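Local atomic coordinates of aminopeptidase C (Lactobacillus rhamnosus, PDB entry 4K7C), a protein that probably removes amino-terminal residues from peptides, acting as a cysteine aminopeptidase of the papain-like C1 family. Residues A[77-82]-A[255-260]; A[92-97]-A[246-251]; A[97-102]-A[143-148]. One frame throughout, in Å; residues are numbered along the deposited sequence.

Contact 1 of 3, residues A[77-82]-A[255-260]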
loop_
_atom_site.group_PDB
_atom_site.type_symbol
_atom_site.label_atom_id
_atom_site.label_comp_id
_atom_site.label_asym_id
_atom_site.label_seq_id
_atom_site.Cartn_x
_atom_site.Cartn_y
_atom_site.Cartn_z
ATOM N N ASN A 77 -24.409 -23.164 1.200
ATOM C CA ASN A 77 -23.256 -23.975 0.922
ATOM C C ASN A 77 -23.643 -25.449 0.815
ATOM O O ASN A 77 -23.251 -26.134 -0.122
ATOM C CB ASN A 77 -22.152 -23.826 1.999
ATOM C CG ASN A 77 -21.311 -22.560 1.817
ATOM O OD1 ASN A 77 -21.226 -21.990 0.724
ATOM N ND2 ASN A 77 -20.628 -22.129 2.930
ATOM N N THR A 78 -24.432 -25.915 1.741
ATOM C CA THR A 78 -24.877 -27.337 1.761
ATOM C C THR A 78 -25.619 -27.646 0.446
ATOM O O THR A 78 -25.320 -28.640 -0.198
ATOM C CB THR A 78 -25.709 -27.781 2.970
ATOM O OG1 THR A 78 -26.955 -27.103 3.098
ATOM C CG2 THR A 78 -24.848 -27.586 4.297
HETATM N N MSE A 79 -26.441 -26.715 0.017
HETATM C CA MSE A 79 -27.284 -26.923 -1.225
HETATM C C MSE A 79 -26.426 -26.860 -2.454
HETATM O O MSE A 79 -26.500 -27.715 -3.315
HETATM C CB MSE A 79 -28.310 -25.787 -1.197
HETATM C CG MSE A 79 -29.344 -26.018 -0.159
HETATM SE SE MSE A 79 -30.609 -24.542 -0.099
HETATM C CE MSE A 79 -31.337 -25.156 1.556
ATOM N N ARG A 80 -25.532 -25.867 -2.527
ATOM C CA ARG A 80 -24.718 -25.669 -3.742
ATOM C C ARG A 80 -23.688 -26.760 -3.910
ATOM O O ARG A 80 -23.291 -27.027 -5.048
ATOM C CB ARG A 80 -24.020 -24.306 -3.762
ATOM C CG ARG A 80 -22.721 -24.241 -2.944
ATOM C CD ARG A 80 -22.428 -22.775 -2.676
ATOM N NE ARG A 80 -21.215 -22.563 -1.883
ATOM C CZ ARG A 80 -20.006 -22.365 -2.382
ATOM N NH1 ARG A 80 -19.825 -22.231 -3.695
ATOM N NH2 ARG A 80 -18.987 -22.187 -1.538
ATOM N N HIS A 81 -23.236 -27.388 -2.827
ATOM C CA HIS A 81 -22.304 -28.546 -3.043
ATOM C C HIS A 81 -23.074 -29.745 -3.718
ATOM O O HIS A 81 -22.516 -30.468 -4.530
ATOM C CB HIS A 81 -21.557 -28.950 -1.770
ATOM C CG HIS A 81 -20.749 -27.846 -1.157
ATOM N ND1 HIS A 81 -20.003 -26.957 -1.906
ATOM C CD2 HIS A 81 -20.584 -27.478 0.133
ATOM C CE1 HIS A 81 -19.410 -26.090 -1.087
ATOM N NE2 HIS A 81 -19.780 -26.362 0.145
ATOM N N GLY A 82 -24.349 -29.913 -3.359
ATOM C CA GLY A 82 -25.237 -30.839 -4.048
ATOM C C GLY A 82 -25.348 -30.544 -5.539
ATOM O O GLY A 82 -25.121 -31.418 -6.377
ATOM N N TRP A 255 -34.592 -30.950 -2.580
ATOM C CA TRP A 255 -34.809 -31.427 -1.229
ATOM C C TRP A 255 -36.241 -31.236 -0.760
ATOM O O TRP A 255 -36.941 -30.390 -1.260
ATOM C CB TRP A 255 -33.889 -30.671 -0.265
ATOM C CG TRP A 255 -32.481 -30.807 -0.517
ATOM C CD1 TRP A 255 -31.884 -31.542 -1.453
ATOM C CD2 TRP A 255 -31.420 -30.157 0.223
ATOM N NE1 TRP A 255 -30.517 -31.426 -1.363
ATOM C CE2 TRP A 255 -30.217 -30.561 -0.342
ATOM C CE3 TRP A 255 -31.404 -29.291 1.300
ATOM C CZ2 TRP A 255 -28.956 -30.106 0.132
ATOM C CZ3 TRP A 255 -30.151 -28.837 1.783
ATOM C CH2 TRP A 255 -28.959 -29.277 1.195
ATOM N N ASN A 256 -36.641 -32.125 0.151
ATOM C CA ASN A 256 -37.811 -31.947 0.958
ATOM C C ASN A 256 -37.267 -31.468 2.274
ATOM O O ASN A 256 -36.624 -32.247 3.026
ATOM C CB ASN A 256 -38.591 -33.241 1.095
ATOM C CG ASN A 256 -39.761 -33.089 2.004
ATOM O OD1 ASN A 256 -40.039 -32.022 2.557
ATOM N ND2 ASN A 256 -40.474 -34.171 2.183
ATOM N N LEU A 257 -37.591 -30.207 2.537
ATOM C CA LEU A 257 -37.062 -29.466 3.663
ATOM C C LEU A 257 -37.596 -30.020 4.975
ATOM O O LEU A 257 -36.947 -29.868 6.025
ATOM C CB LEU A 257 -37.265 -27.970 3.510
ATOM C CG LEU A 257 -36.357 -27.396 2.399
ATOM C CD1 LEU A 257 -36.770 -25.969 2.115
ATOM C CD2 LEU A 257 -34.856 -27.491 2.646
ATOM N N ASP A 258 -38.675 -30.792 4.910
ATOM C CA ASP A 258 -39.052 -31.552 6.072
ATOM C C ASP A 258 -38.112 -32.631 6.563
ATOM O O ASP A 258 -38.336 -33.137 7.685
ATOM C CB ASP A 258 -40.431 -32.274 5.827
ATOM C CG ASP A 258 -41.598 -31.411 6.129
ATOM O OD1 ASP A 258 -41.565 -30.641 7.120
ATOM O OD2 ASP A 258 -42.610 -31.532 5.373
ATOM N N ASP A 259 -37.199 -33.089 5.703
ATOM C CA ASP A 259 -36.363 -34.204 5.965
ATOM C C ASP A 259 -35.283 -33.823 7.007
ATOM O O ASP A 259 -34.572 -34.721 7.379
ATOM C CB ASP A 259 -35.600 -34.621 4.699
ATOM C CG ASP A 259 -36.475 -35.338 3.667
ATOM O OD1 ASP A 259 -37.618 -35.604 4.001
ATOM O OD2 ASP A 259 -35.927 -35.630 2.573
ATOM N N TYR A 260 -35.206 -32.543 7.444
ATOM C CA TYR A 260 -33.998 -32.026 8.240
ATOM C C TYR A 260 -34.395 -31.665 9.631
ATOM O O TYR A 260 -35.412 -31.046 9.833
ATOM C CB TYR A 260 -33.279 -30.827 7.523
ATOM C CG TYR A 260 -32.852 -31.264 6.134
ATOM C CD1 TYR A 260 -31.790 -32.096 5.950
ATOM C CD2 TYR A 260 -33.620 -30.951 5.022
ATOM C CE1 TYR A 260 -31.449 -32.580 4.696
ATOM C CE2 TYR A 260 -33.285 -31.430 3.742
ATOM C CZ TYR A 260 -32.226 -32.238 3.602
ATOM O OH TYR A 260 -31.904 -32.730 2.397
#

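Contact 2 of 3, residues A[92-97]-A[246-251]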
loop_
_atom_site.group_PDB
_atom_site.type_symbol
_atom_site.label_atom_id
_atom_site.label_comp_id
_atom_site.label_asym_id
_atom_site.label_seq_id
_atom_site.Cartn_x
_atom_site.Cartn_y
_atom_site.Cartn_z
ATOM N N PHE A 92 -19.986 -23.524 -8.163
ATOM C CA PHE A 92 -21.261 -22.834 -8.399
ATOM C C PHE A 92 -21.749 -22.167 -7.095
ATOM O O PHE A 92 -21.552 -22.723 -5.985
ATOM C CB PHE A 92 -22.316 -23.823 -8.825
ATOM C CG PHE A 92 -23.661 -23.163 -9.039
ATOM C CD1 PHE A 92 -23.895 -22.351 -10.138
ATOM C CD2 PHE A 92 -24.669 -23.348 -8.109
ATOM C CE1 PHE A 92 -25.154 -21.749 -10.342
ATOM C CE2 PHE A 92 -25.917 -22.753 -8.328
ATOM C CZ PHE A 92 -26.132 -21.922 -9.399
ATOM N N GLU A 93 -22.276 -20.944 -7.192
ATOM C CA GLU A 93 -22.840 -20.287 -6.008
ATOM C C GLU A 93 -24.319 -19.870 -6.203
ATOM O O GLU A 93 -24.698 -19.451 -7.272
ATOM C CB GLU A 93 -22.094 -19.001 -5.615
ATOM C CG GLU A 93 -20.966 -19.035 -4.644
ATOM C CD GLU A 93 -20.445 -17.608 -4.333
ATOM O OE1 GLU A 93 -19.861 -17.028 -5.261
ATOM O OE2 GLU A 93 -20.743 -17.019 -3.242
ATOM N N LEU A 94 -25.091 -20.024 -5.127
ATOM C CA LEU A 94 -26.444 -19.487 -5.046
ATOM C C LEU A 94 -26.409 -18.082 -4.507
ATOM O O LEU A 94 -25.443 -17.726 -3.745
ATOM C CB LEU A 94 -27.292 -20.387 -4.150
ATOM C CG LEU A 94 -27.459 -21.833 -4.647
ATOM C CD1 LEU A 94 -27.857 -22.882 -3.559
ATOM C CD2 LEU A 94 -28.420 -21.862 -5.847
ATOM N N SER A 95 -27.464 -17.314 -4.788
ATOM C CA SER A 95 -27.546 -15.937 -4.349
ATOM C C SER A 95 -27.848 -15.820 -2.850
ATOM O O SER A 95 -28.958 -16.036 -2.409
ATOM C CB SER A 95 -28.618 -15.196 -5.117
ATOM O OG SER A 95 -28.780 -13.898 -4.742
ATOM N N GLN A 96 -26.848 -15.368 -2.100
ATOM C CA GLN A 96 -27.125 -14.999 -0.689
ATOM C C GLN A 96 -27.880 -13.696 -0.508
ATOM O O GLN A 96 -28.441 -13.499 0.526
ATOM C CB GLN A 96 -25.802 -14.977 0.095
ATOM C CG GLN A 96 -24.949 -16.188 -0.169
ATOM C CD GLN A 96 -23.951 -16.025 -1.248
ATOM O OE1 GLN A 96 -23.980 -15.069 -2.042
ATOM N NE2 GLN A 96 -23.071 -17.060 -1.384
ATOM N N ASN A 97 -27.885 -12.807 -1.508
ATOM C CA ASN A 97 -28.625 -11.595 -1.468
ATOM C C ASN A 97 -30.155 -11.937 -1.563
ATOM O O ASN A 97 -30.932 -11.298 -0.888
ATOM C CB ASN A 97 -28.223 -10.668 -2.538
ATOM C CG ASN A 97 -28.781 -9.281 -2.342
ATOM O OD1 ASN A 97 -29.175 -8.889 -1.218
ATOM N ND2 ASN A 97 -28.755 -8.499 -3.376
ATOM N N GLN A 246 -38.642 -20.863 -7.486
ATOM C CA GLN A 246 -39.180 -22.134 -7.003
ATOM C C GLN A 246 -38.960 -23.321 -7.908
ATOM O O GLN A 246 -38.560 -24.346 -7.410
ATOM C CB GLN A 246 -40.624 -21.963 -6.532
ATOM C CG GLN A 246 -40.682 -20.859 -5.471
ATOM C CD GLN A 246 -41.990 -20.789 -4.755
ATOM O OE1 GLN A 246 -42.853 -19.938 -5.044
ATOM N NE2 GLN A 246 -42.186 -21.723 -3.841
ATOM N N THR A 247 -39.123 -23.183 -9.235
ATOM C CA THR A 247 -38.750 -24.290 -10.097
ATOM C C THR A 247 -37.226 -24.594 -10.140
ATOM O O THR A 247 -36.805 -25.712 -10.242
ATOM C CB THR A 247 -39.345 -24.173 -11.528
ATOM O OG1 THR A 247 -38.873 -22.994 -12.145
ATOM C CG2 THR A 247 -40.833 -24.140 -11.428
ATOM N N PHE A 248 -36.417 -23.549 -10.056
ATOM C CA PHE A 248 -34.958 -23.713 -9.930
ATOM C C PHE A 248 -34.651 -24.528 -8.673
ATOM O O PHE A 248 -33.931 -25.523 -8.728
ATOM C CB PHE A 248 -34.286 -22.332 -9.891
ATOM C CG PHE A 248 -32.815 -22.432 -9.755
ATOM C CD1 PHE A 248 -32.023 -22.681 -10.869
ATOM C CD2 PHE A 248 -32.223 -22.475 -8.479
ATOM C CE1 PHE A 248 -30.648 -22.880 -10.723
ATOM C CE2 PHE A 248 -30.855 -22.689 -8.372
ATOM C CZ PHE A 248 -30.075 -22.893 -9.493
ATOM N N PHE A 249 -35.203 -24.144 -7.537
ATOM C CA PHE A 249 -34.983 -24.936 -6.349
ATOM C C PHE A 249 -35.377 -26.399 -6.546
ATOM O O PHE A 249 -34.605 -27.323 -6.217
ATOM C CB PHE A 249 -35.658 -24.374 -5.116
ATOM C CG PHE A 249 -35.386 -25.204 -3.862
ATOM C CD1 PHE A 249 -34.210 -25.054 -3.153
ATOM C CD2 PHE A 249 -36.306 -26.190 -3.447
ATOM C CE1 PHE A 249 -33.938 -25.883 -2.082
ATOM C CE2 PHE A 249 -36.068 -26.965 -2.316
ATOM C CZ PHE A 249 -34.886 -26.843 -1.663
ATOM N N LYS A 250 -36.602 -26.620 -7.020
ATOM C CA LYS A 250 -37.117 -27.984 -7.194
ATOM C C LYS A 250 -36.231 -28.814 -8.129
ATOM O O LYS A 250 -35.969 -29.953 -7.859
ATOM C CB LYS A 250 -38.601 -27.941 -7.642
ATOM C CG LYS A 250 -39.549 -27.340 -6.585
ATOM C CD LYS A 250 -41.034 -27.314 -7.034
ATOM C CE LYS A 250 -41.972 -27.574 -5.855
ATOM N NZ LYS A 250 -42.304 -26.261 -5.292
ATOM N N LYS A 251 -35.717 -28.227 -9.210
ATOM C CA LYS A 251 -34.933 -28.967 -10.205
ATOM C C LYS A 251 -33.468 -29.177 -9.858
ATOM O O LYS A 251 -32.967 -30.305 -9.995
ATOM C CB LYS A 251 -35.068 -28.316 -11.575
ATOM C CG LYS A 251 -34.246 -28.951 -12.680
ATOM C CD LYS A 251 -34.631 -28.445 -14.052
ATOM C CE LYS A 251 -33.668 -28.938 -15.136
ATOM N NZ LYS A 251 -34.055 -28.323 -16.438
#

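Contact 3 of 3, residues A[97-102]-A[143-148]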
loop_
_atom_site.group_PDB
_atom_site.type_symbol
_atom_site.label_atom_id
_atom_site.label_comp_id
_atom_site.label_asym_id
_atom_site.label_seq_id
_atom_site.Cartn_x
_atom_site.Cartn_y
_atom_site.Cartn_z
ATOM N N ASN A 97 -27.885 -12.807 -1.508
ATOM C CA ASN A 97 -28.625 -11.595 -1.468
ATOM C C ASN A 97 -30.155 -11.937 -1.563
ATOM O O ASN A 97 -30.932 -11.298 -0.888
ATOM C CB ASN A 97 -28.223 -10.668 -2.538
ATOM C CG ASN A 97 -28.781 -9.281 -2.342
ATOM O OD1 ASN A 97 -29.175 -8.889 -1.218
ATOM N ND2 ASN A 97 -28.755 -8.499 -3.376
ATOM N N TYR A 98 -30.503 -12.932 -2.365
ATOM C CA TYR A 98 -31.896 -13.381 -2.544
ATOM C C TYR A 98 -32.516 -13.726 -1.196
ATOM O O TYR A 98 -33.569 -13.185 -0.861
ATOM C CB TYR A 98 -32.003 -14.525 -3.590
ATOM C CG TYR A 98 -33.436 -14.862 -3.969
ATOM C CD1 TYR A 98 -34.176 -14.099 -4.879
ATOM C CD2 TYR A 98 -34.058 -15.924 -3.360
ATOM C CE1 TYR A 98 -35.497 -14.440 -5.199
ATOM C CE2 TYR A 98 -35.403 -16.223 -3.632
ATOM C CZ TYR A 98 -36.068 -15.515 -4.584
ATOM O OH TYR A 98 -37.417 -15.869 -4.903
ATOM N N THR A 99 -31.825 -14.565 -0.404
ATOM C CA THR A 99 -32.331 -14.949 0.906
ATOM C C THR A 99 -32.297 -13.783 1.836
ATOM O O THR A 99 -33.181 -13.630 2.677
ATOM C CB THR A 99 -31.541 -16.134 1.522
ATOM O OG1 THR A 99 -30.121 -15.942 1.267
ATOM C CG2 THR A 99 -31.958 -17.423 0.913
ATOM N N PHE A 100 -31.359 -12.836 1.614
ATOM C CA PHE A 100 -31.203 -11.692 2.519
ATOM C C PHE A 100 -32.392 -10.753 2.339
ATOM O O PHE A 100 -32.992 -10.185 3.310
ATOM C CB PHE A 100 -29.916 -10.945 2.196
ATOM C CG PHE A 100 -29.426 -9.981 3.278
ATOM C CD1 PHE A 100 -29.387 -10.317 4.622
ATOM C CD2 PHE A 100 -28.878 -8.746 2.909
ATOM C CE1 PHE A 100 -28.858 -9.475 5.550
ATOM C CE2 PHE A 100 -28.327 -7.867 3.845
ATOM C CZ PHE A 100 -28.307 -8.241 5.173
ATOM N N PHE A 101 -32.756 -10.543 1.096
ATOM C CA PHE A 101 -33.922 -9.701 0.815
ATOM C C PHE A 101 -35.213 -10.176 1.560
ATOM O O PHE A 101 -35.828 -9.419 2.267
ATOM C CB PHE A 101 -34.126 -9.580 -0.738
ATOM C CG PHE A 101 -35.294 -8.646 -1.128
ATOM C CD1 PHE A 101 -35.105 -7.372 -1.618
ATOM C CD2 PHE A 101 -36.595 -9.082 -0.943
ATOM C CE1 PHE A 101 -36.200 -6.579 -1.963
ATOM C CE2 PHE A 101 -37.673 -8.283 -1.247
ATOM C CZ PHE A 101 -37.482 -7.016 -1.700
ATOM N N TRP A 102 -35.596 -11.443 1.327
ATOM C CA TRP A 102 -36.819 -12.031 1.835
ATOM C C TRP A 102 -36.758 -12.191 3.346
ATOM O O TRP A 102 -37.736 -11.922 4.039
ATOM C CB TRP A 102 -37.078 -13.331 1.148
ATOM C CG TRP A 102 -37.422 -13.141 -0.297
ATOM C CD1 TRP A 102 -36.793 -13.677 -1.384
ATOM C CD2 TRP A 102 -38.503 -12.357 -0.813
ATOM N NE1 TRP A 102 -37.430 -13.277 -2.539
ATOM C CE2 TRP A 102 -38.475 -12.470 -2.212
ATOM C CE3 TRP A 102 -39.491 -11.584 -0.231
ATOM C CZ2 TRP A 102 -39.440 -11.819 -3.071
ATOM C CZ3 TRP A 102 -40.421 -10.910 -1.055
ATOM C CH2 TRP A 102 -40.382 -11.018 -2.452
ATOM N N ASP A 143 -34.022 -23.355 10.590
ATOM C CA ASP A 143 -35.454 -23.496 10.269
ATOM C C ASP A 143 -36.001 -22.216 9.642
ATOM O O ASP A 143 -36.918 -22.272 8.821
ATOM C CB ASP A 143 -36.240 -23.850 11.523
ATOM C CG ASP A 143 -35.865 -25.226 12.121
ATOM O OD1 ASP A 143 -35.615 -26.207 11.382
ATOM O OD2 ASP A 143 -35.801 -25.297 13.387
HETATM N N MSE A 144 -35.429 -21.076 10.030
HETATM C CA MSE A 144 -35.748 -19.788 9.372
HETATM C C MSE A 144 -35.242 -19.702 7.960
HETATM O O MSE A 144 -35.882 -19.116 7.089
HETATM C CB MSE A 144 -35.144 -18.665 10.243
HETATM C CG MSE A 144 -35.908 -18.528 11.547
HETATM SE SE MSE A 144 -34.877 -17.495 12.887
HETATM C CE MSE A 144 -34.798 -15.731 12.035
ATOM N N LEU A 145 -34.106 -20.327 7.638
ATOM C CA LEU A 145 -33.662 -20.308 6.252
ATOM C C LEU A 145 -34.582 -21.233 5.435
ATOM O O LEU A 145 -35.001 -20.884 4.306
ATOM C CB LEU A 145 -32.221 -20.801 6.209
ATOM C CG LEU A 145 -31.404 -20.627 4.924
ATOM C CD1 LEU A 145 -31.719 -21.724 3.918
ATOM C CD2 LEU A 145 -31.625 -19.218 4.391
ATOM N N SER A 146 -34.869 -22.427 5.957
ATOM C CA SER A 146 -35.852 -23.289 5.301
ATOM C C SER A 146 -37.160 -22.615 5.009
ATOM O O SER A 146 -37.682 -22.749 3.885
ATOM C CB SER A 146 -36.100 -24.569 6.097
ATOM O OG SER A 146 -34.990 -25.321 5.924
ATOM N N ALA A 147 -37.694 -21.897 5.987
ATOM C CA ALA A 147 -38.936 -21.199 5.813
ATOM C C ALA A 147 -38.869 -20.292 4.590
ATOM O O ALA A 147 -39.835 -20.195 3.812
ATOM C CB ALA A 147 -39.295 -20.367 7.023
ATOM N N LEU A 148 -37.722 -19.600 4.426
ATOM C CA LEU A 148 -37.543 -18.727 3.296
ATOM C C LEU A 148 -37.501 -19.456 1.990
ATOM O O LEU A 148 -38.155 -19.020 1.053
ATOM C CB LEU A 148 -36.258 -17.853 3.437
ATOM C CG LEU A 148 -36.333 -16.856 4.595
ATOM C CD1 LEU A 148 -34.933 -16.349 4.912
ATOM C CD2 LEU A 148 -37.250 -15.701 4.264
#

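Contact 1 of 3, residues A[77-82]-A[255-260]
M79, in the middle of helix 77-82, and W255, in the extended lead-in to the 3-10 turn 257-259, bring their CA atoms to 8.8 Å, so long side chains must bridge the gap. Helix 70-87, which carries the first segment, is probably the central helix of the papain-like fold. Its partner is held by an Asx turn, in which N256 OD1 accepts the backbone N of D258. M79, deposited as selenomethionine, lays CG over one face of the indole, 3.9 Å from the centroid of the W255 six-membered ring. Its SE stands obliquely, 5.2 Å from that W255 centroid, making a Met-aromatic contact. The OH of Y260 lies over the opposite face, toward the rim. At the indole edge T78 OG1 comes within 3.5 Å of W255 CH2; the threonine suits this place because its hydroxyl is satisfied by A75 O, one turn back. An alanine in place of W255 would probably open a gap beside M79 and leave its flexible chain freer to turn. Methionine reaches farther still: chi2 of 178° keeps the chain extended, and its CE ends 4.4 Å from L257 CD2.

Contact 2 of 3, residues A[92-97]-A[246-251]
F248 holds the middle of this contact, its ring meeting L94 and F92 from the loop that leads into helix 96-117. In this papain-like fold the contact joins the short helix 245-253 to the entrance of a long helix that follows helix 70-87 in the chain. The closest pair of CA atoms, L94 and F249, is still 10.2 Å apart, and large apolar side chains fill the distance between the backbones. F248 has CG opposite its backbone N (chi1 180°), which carries the ring out from its helix toward the loop. There L94 CD2 meets the ring at its edge, near its plane, 3.6 Å from F248 CE2. A leucine fits here because its branched end can serve two neighbours: CD2 takes the phenylalanine, while its side chain also packs against M79 of helix 70-87. F92 reaches in from the direction opposite to F248, and the two rings meet at their far carbons, F92 CZ lying 4.1 Å from F248 CZ in an oblique approach. F248 is further enclosed by Y252, with which its ring stacks, and by P156.

The polar groups of the loop are engaged away from this apolar patch. S95 is the N-cap of helix 96-117: its small hydroxyl can fold back to accept the backbone N of Y98, and OG is also bonded to M160 O. E93 and Q96 turn to each other beside the loop. Q96 OE1 receives K157 NZ, a positive charge likely to polarise the amide and strengthen its donor end. That end, Q96 NE2, gives a nearly straight bond (164°) to the anti side of E93 OE2 at 3.0 Å, with the carboxylate oxygen close to the amide plane.

Contact 3 of 3, residues A[97-102]-A[143-148]
L148 swings CG opposite its own carbonyl carbon (chi1 -66°), which points its two methyls at the backbone of the other helix between T99 and W102. T99 is turned so that OG1 sits between its backbone N and carbonyl carbon (chi1 41°), where the hydroxyl bonds to Q96 O one turn back; this leaves CG2 as the branch that meets the leucines' helix. CG2 of T99 lies 3.9 Å from L145 CD2, the two side chains passing at a slant. A threonine suits this buried site because its helix takes up its polar atom while its methyl packs outward.

The segments belong to helices 96-117 and 142-152 of the papain-like fold, which cross almost perpendicularly, at 94°, with the short axes 10.4 Å apart. At so steep a crossing only a small patch can touch. The CA atoms of T99 and L148 come to 6.9 Å, close enough for a leucine methyl to rest on main chain. Both helices also lean on helix 70-87, T99 through M72 and L76, and L145 through A75.

W102 offers its base to this contact and sends its indole away. The ring stacks with Y152 and packs on L10 of the second subunit, while F101 CD2 stands 3.8 Å above the centre of the W102 ring; a broad indole can serve all these neighbours. Back at the crossing, L148 CD1 is 3.9 Å from T99 O. The other methyl, L148 CD2, lies 3.7 Å from W102 C and 3.9 Å from W102 CB.

In the fold
From the N terminus the chain first lays down segment 77-82 on helix 70-87, then 92-97 and, immediately after it, 97-102, which shares N97. Segment 143-148 returns first and closes the smallest loop, contact 3, so that helix 142-152 crosses helix 96-117. Segment 246-251 closes contact 2 around it, and 255-260, just before strand 260-264, closes contact 1 around both. The three loops are therefore nested, and none cross. In space they adjoin: R80 NH1 lies 2.9 Å from F92 O, probably hydrogen-bonded, joining contacts 1 and 2, while L257 CD1 packs 3.8 Å from S146 O, joining contacts 1 and 3.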